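Local coordinates for fluoroacetyl-CoA-specific thioesterase-like domain-containing protein (Thermanaerovibrio acidaminovorans, PDB 3QOO) that is of unknown function but adopts a hot-dog fold and resembles fluoroacetyl-CoA-specific thioesterases, so it may act on acyl-CoA thioesters, at residues A[78-90]-A[101-113]. Numbering follows the deposited sequence. Where two conformers were deposited one is given.
Sequences PAVLGDDVTFTVT and LSMKADDPHGPVA
Asp83 and Asp107 meet at one end of the antiparallel pairing of 84-90 with 101-107, a hairpin of the hot-dog sheet. In Asp107, CB lies 3.4 Å from Asp83 OD1. CG stands between backbone N and carbonyl carbon (chi1 71°), which carries the carboxylate against Asp83, with CG 3.3 Å from Asp83 OD2. OD2 comes 2.5 Å from that same Asp83 OD2, while OD1 accepts from His109 N in an Asx turn, the donor arriving above the carboxylate plane. OD1 is also salt-bridged to Arg134 of the second subunit. The two carboxylate planes are turned 64° apart.

Beyond this end, Thr86, Thr88 and Thr90 exchange paired backbone bonds with Asp106, Lys104 and Ser102, and these six side chains share one face. There a water joins Thr86 O, Thr88 OG1 and Asp106 OD1; Arg17 also binds Thr88 OG1. On the other face, which helix 41-56 covers, Ala105 CB sits over the centre of the Phe87 ring, a CH-pi contact 4.1 Å from the centroid. Met103, a selenomethionine bent at chi2 and chi3, brings SE obliquely to 4.1 Å from Phe87 CD1, and its CG packs on Val89 CG2.

Two carboxylate oxygens this close suggest that one acid keeps a proton and donates it to the other, which would fit a raised pKa.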
loop_
_atom_site.group_PDB
_atom_site.type_symbol
_atom_site.label_atom_id
_atom_site.label_comp_id
_atom_site.label_asym_id
_atom_site.label_seq_id
_atom_site.Cartn_x
_atom_site.Cartn_y
_atom_site.Cartn_z
ATOM N N PRO A 78 -0.333 -0.241 16.431
ATOM C CA PRO A 78 0.260 1.007 16.008
ATOM C C PRO A 78 1.777 1.052 16.199
ATOM O O PRO A 78 2.280 0.743 17.272
ATOM C CB PRO A 78 -0.472 2.044 16.872
ATOM C CG PRO A 78 -0.840 1.279 18.134
ATOM C CD PRO A 78 -1.263 -0.063 17.584
ATOM N N ALA A 79 2.486 1.500 15.174
ATOM C CA ALA A 79 3.922 1.785 15.234
ATOM C C ALA A 79 4.053 3.299 15.343
ATOM O O ALA A 79 3.915 4.018 14.359
ATOM C CB ALA A 79 4.633 1.237 13.997
ATOM N N VAL A 80 4.272 3.783 16.554
ATOM C CA VAL A 80 4.243 5.216 16.823
ATOM C C VAL A 80 5.465 5.935 16.217
ATOM O O VAL A 80 6.536 5.354 16.019
ATOM C CB VAL A 80 4.222 5.416 18.400
ATOM C CG1 VAL A 80 5.549 5.054 19.040
ATOM C CG2 VAL A 80 3.791 6.819 18.831
ATOM N N LEU A 81 5.302 7.236 15.983
ATOM C CA LEU A 81 6.433 8.077 15.657
ATOM C C LEU A 81 7.590 7.794 16.627
ATOM O O LEU A 81 7.394 7.729 17.836
ATOM C CB LEU A 81 6.068 9.536 15.840
ATOM C CG LEU A 81 5.235 10.149 14.765
ATOM C CD1 LEU A 81 4.589 11.413 15.383
ATOM C CD2 LEU A 81 6.092 10.479 13.551
ATOM N N GLY A 82 8.791 7.652 16.082
ATOM C CA GLY A 82 10.013 7.409 16.865
ATOM C C GLY A 82 10.263 5.933 17.132
ATOM O O GLY A 82 11.336 5.566 17.628
ATOM N N ASP A 83 9.293 5.079 16.821
ATOM C CA ASP A 83 9.481 3.631 16.910
ATOM C C ASP A 83 10.443 3.168 15.853
ATOM O O ASP A 83 10.544 3.778 14.817
ATOM C CB ASP A 83 8.140 2.971 16.642
ATOM C CG ASP A 83 8.040 1.526 17.077
ATOM O OD1 ASP A 83 8.875 1.023 17.868
ATOM O OD2 ASP A 83 7.028 0.896 16.671
ATOM N N ASP A 84 11.180 2.104 16.153
ATOM C CA ASP A 84 11.998 1.402 15.168
ATOM C C ASP A 84 11.317 0.114 14.836
ATOM O O ASP A 84 11.125 -0.754 15.696
ATOM C CB ASP A 84 13.405 1.171 15.683
ATOM C CG ASP A 84 14.184 2.428 15.648
ATOM O OD1 ASP A 84 14.384 2.948 14.541
ATOM O OD2 ASP A 84 14.586 2.896 16.706
ATOM N N VAL A 85 10.933 -0.014 13.587
ATOM C CA VAL A 85 10.215 -1.168 13.069
ATOM C C VAL A 85 11.121 -2.031 12.202
ATOM O O VAL A 85 11.673 -1.546 11.216
ATOM C CB VAL A 85 8.957 -0.728 12.261
ATOM C CG1 VAL A 85 8.185 -1.928 11.802
ATOM C CG2 VAL A 85 8.078 0.191 13.109
ATOM N N THR A 86 11.282 -3.286 12.614
ATOM C CA THR A 86 12.068 -4.244 11.838
ATOM C C THR A 86 11.146 -4.946 10.838
ATOM O O THR A 86 10.183 -5.602 11.229
ATOM C CB THR A 86 12.750 -5.260 12.746
ATOM O OG1 THR A 86 13.590 -4.544 13.640
ATOM C CG2 THR A 86 13.546 -6.292 11.977
ATOM N N PHE A 87 11.460 -4.804 9.559
ATOM C CA PHE A 87 10.766 -5.475 8.477
ATOM C C PHE A 87 11.552 -6.676 8.026
ATOM O O PHE A 87 12.769 -6.577 7.797
ATOM C CB PHE A 87 10.589 -4.544 7.285
ATOM C CG PHE A 87 9.587 -3.452 7.461
ATOM C CD1 PHE A 87 8.395 -3.486 6.760
ATOM C CD2 PHE A 87 9.847 -2.366 8.272
ATOM C CE1 PHE A 87 7.477 -2.443 6.861
ATOM C CE2 PHE A 87 8.889 -1.351 8.392
ATOM C CZ PHE A 87 7.717 -1.390 7.694
ATOM N N THR A 88 10.846 -7.800 7.878
ATOM C CA THR A 88 11.423 -9.023 7.331
ATOM C C THR A 88 10.579 -9.414 6.130
ATOM O O THR A 88 9.356 -9.583 6.272
ATOM C CB THR A 88 11.415 -10.166 8.349
ATOM O OG1 THR A 88 12.060 -9.739 9.545
ATOM C CG2 THR A 88 12.155 -11.384 7.777
ATOM N N VAL A 89 11.215 -9.484 4.963
ATOM C CA VAL A 89 10.571 -9.896 3.751
ATOM C C VAL A 89 11.220 -11.163 3.230
ATOM O O VAL A 89 12.445 -11.227 3.171
ATOM C CB VAL A 89 10.573 -8.748 2.717
ATOM C CG1 VAL A 89 10.049 -9.209 1.371
ATOM C CG2 VAL A 89 9.715 -7.574 3.235
ATOM N N THR A 90 10.395 -12.139 2.886
ATOM C CA THR A 90 10.823 -13.514 2.623
ATOM C C THR A 90 10.193 -14.045 1.355
ATOM O O THR A 90 8.993 -13.878 1.151
ATOM C CB THR A 90 10.383 -14.448 3.766
ATOM O OG1 THR A 90 10.853 -13.921 5.013
ATOM C CG2 THR A 90 10.915 -15.867 3.567
ATOM N N LEU A 101 6.291 -12.787 -2.091
ATOM C CA LEU A 101 7.024 -12.571 -0.870
ATOM C C LEU A 101 6.081 -12.236 0.263
ATOM O O LEU A 101 5.089 -11.530 0.056
ATOM C CB LEU A 101 8.010 -11.421 -1.066
ATOM C CG LEU A 101 8.985 -11.649 -2.243
ATOM C CD1 LEU A 101 8.524 -10.884 -3.478
ATOM C CD2 LEU A 101 10.387 -11.221 -1.881
ATOM N N SER A 102 6.386 -12.736 1.456
ATOM C CA SER A 102 5.669 -12.375 2.645
ATOM C C SER A 102 6.458 -11.336 3.442
ATOM O O SER A 102 7.656 -11.170 3.250
ATOM C CB SER A 102 5.466 -13.612 3.479
ATOM O OG SER A 102 6.687 -14.164 3.885
HETATM N N MSE A 103 5.754 -10.644 4.322
HETATM C CA MSE A 103 6.330 -9.565 5.114
HETATM C C MSE A 103 5.803 -9.625 6.529
HETATM O O MSE A 103 4.614 -9.887 6.762
HETATM C CB MSE A 103 5.975 -8.198 4.491
HETATM C CG MSE A 103 6.532 -6.989 5.182
HETATM SE SE MSE A 103 5.425 -6.287 6.624
HETATM C CE MSE A 103 4.180 -5.226 5.540
ATOM N N LYS A 104 6.695 -9.357 7.473
ATOM C CA LYS A 104 6.329 -9.131 8.846
ATOM C C LYS A 104 7.089 -7.928 9.346
ATOM O O LYS A 104 8.272 -7.782 9.074
ATOM C CB LYS A 104 6.602 -10.371 9.728
ATOM C CG LYS A 104 5.906 -10.358 11.088
ATOM C CD LYS A 104 5.828 -11.768 11.662
ATOM C CE LYS A 104 5.179 -11.794 13.042
ATOM N NZ LYS A 104 5.104 -13.201 13.530
ATOM N N ALA A 105 6.389 -7.072 10.057
ATOM C CA ALA A 105 6.929 -5.872 10.674
ATOM C C ALA A 105 6.700 -5.970 12.160
ATOM O O ALA A 105 5.580 -6.170 12.621
ATOM C CB ALA A 105 6.269 -4.625 10.083
ATOM N N ASP A 106 7.776 -5.778 12.919
ATOM C CA ASP A 106 7.772 -5.936 14.360
ATOM C C ASP A 106 8.530 -4.780 14.984
ATOM O O ASP A 106 9.392 -4.155 14.372
ATOM C CB ASP A 106 8.472 -7.251 14.748
ATOM C CG ASP A 106 7.925 -8.448 14.009
ATOM O OD1 ASP A 106 8.640 -9.027 13.151
ATOM O OD2 ASP A 106 6.777 -8.801 14.257
ATOM N N ASP A 107 8.212 -4.488 16.221
ATOM C CA ASP A 107 9.014 -3.577 16.981
ATOM C C ASP A 107 9.275 -4.229 18.303
ATOM O O ASP A 107 8.914 -5.389 18.512
ATOM C CB ASP A 107 8.337 -2.207 17.031
ATOM C CG ASP A 107 7.070 -2.160 17.905
ATOM O OD1 ASP A 107 6.825 -3.104 18.686
ATOM O OD2 ASP A 107 6.288 -1.188 17.786
ATOM N N PRO A 108 9.939 -3.514 19.205
ATOM C CA PRO A 108 10.283 -4.122 20.485
ATOM C C PRO A 108 9.092 -4.674 21.281
ATOM O O PRO A 108 9.259 -5.530 22.164
ATOM C CB PRO A 108 10.907 -2.948 21.259
ATOM C CG PRO A 108 11.388 -2.010 20.178
ATOM C CD PRO A 108 10.404 -2.115 19.097
ATOM N N HIS A 109 7.900 -4.168 21.001
ATOM C CA HIS A 109 6.728 -4.570 21.731
ATOM C C HIS A 109 5.945 -5.673 21.065
ATOM O O HIS A 109 5.037 -6.182 21.656
ATOM C CB HIS A 109 5.833 -3.361 21.979
ATOM C CG HIS A 109 6.508 -2.316 22.789
ATOM N ND1 HIS A 109 6.570 -2.381 24.165
ATOM C CD2 HIS A 109 7.240 -1.245 22.426
ATOM C CE1 HIS A 109 7.278 -1.361 24.612
ATOM N NE2 HIS A 109 7.699 -0.660 23.576
ATOM N N GLY A 110 6.321 -6.074 19.868
ATOM C CA GLY A 110 5.657 -7.143 19.141
ATOM C C GLY A 110 5.319 -6.767 17.701
ATOM O O GLY A 110 5.748 -5.748 17.185
ATOM N N PRO A 111 4.534 -7.613 17.034
ATOM C CA PRO A 111 4.176 -7.392 15.636
ATOM C C PRO A 111 3.287 -6.166 15.451
ATOM O O PRO A 111 2.379 -5.942 16.267
ATOM C CB PRO A 111 3.407 -8.664 15.265
ATOM C CG PRO A 111 3.640 -9.648 16.316
ATOM C CD PRO A 111 4.056 -8.918 17.547
ATOM N N VAL A 112 3.536 -5.419 14.384
ATOM C CA VAL A 112 2.721 -4.276 14.054
ATOM C C VAL A 112 1.984 -4.430 12.715
ATOM O O VAL A 112 0.953 -3.788 12.512
ATOM C CB VAL A 112 3.493 -2.956 14.105
ATOM C CG1 VAL A 112 3.910 -2.640 15.537
ATOM C CG2 VAL A 112 4.715 -2.941 13.179
ATOM N N ALA A 113 2.510 -5.226 11.788
ATOM C CA ALA A 113 1.860 -5.428 10.490
ATOM C C ALA A 113 2.395 -6.687 9.847
ATOM O O ALA A 113 3.503 -7.165 10.167
ATOM C CB ALA A 113 2.071 -4.247 9.537
HETATM O O HOH W 1 10.419 -8.521 11.309
#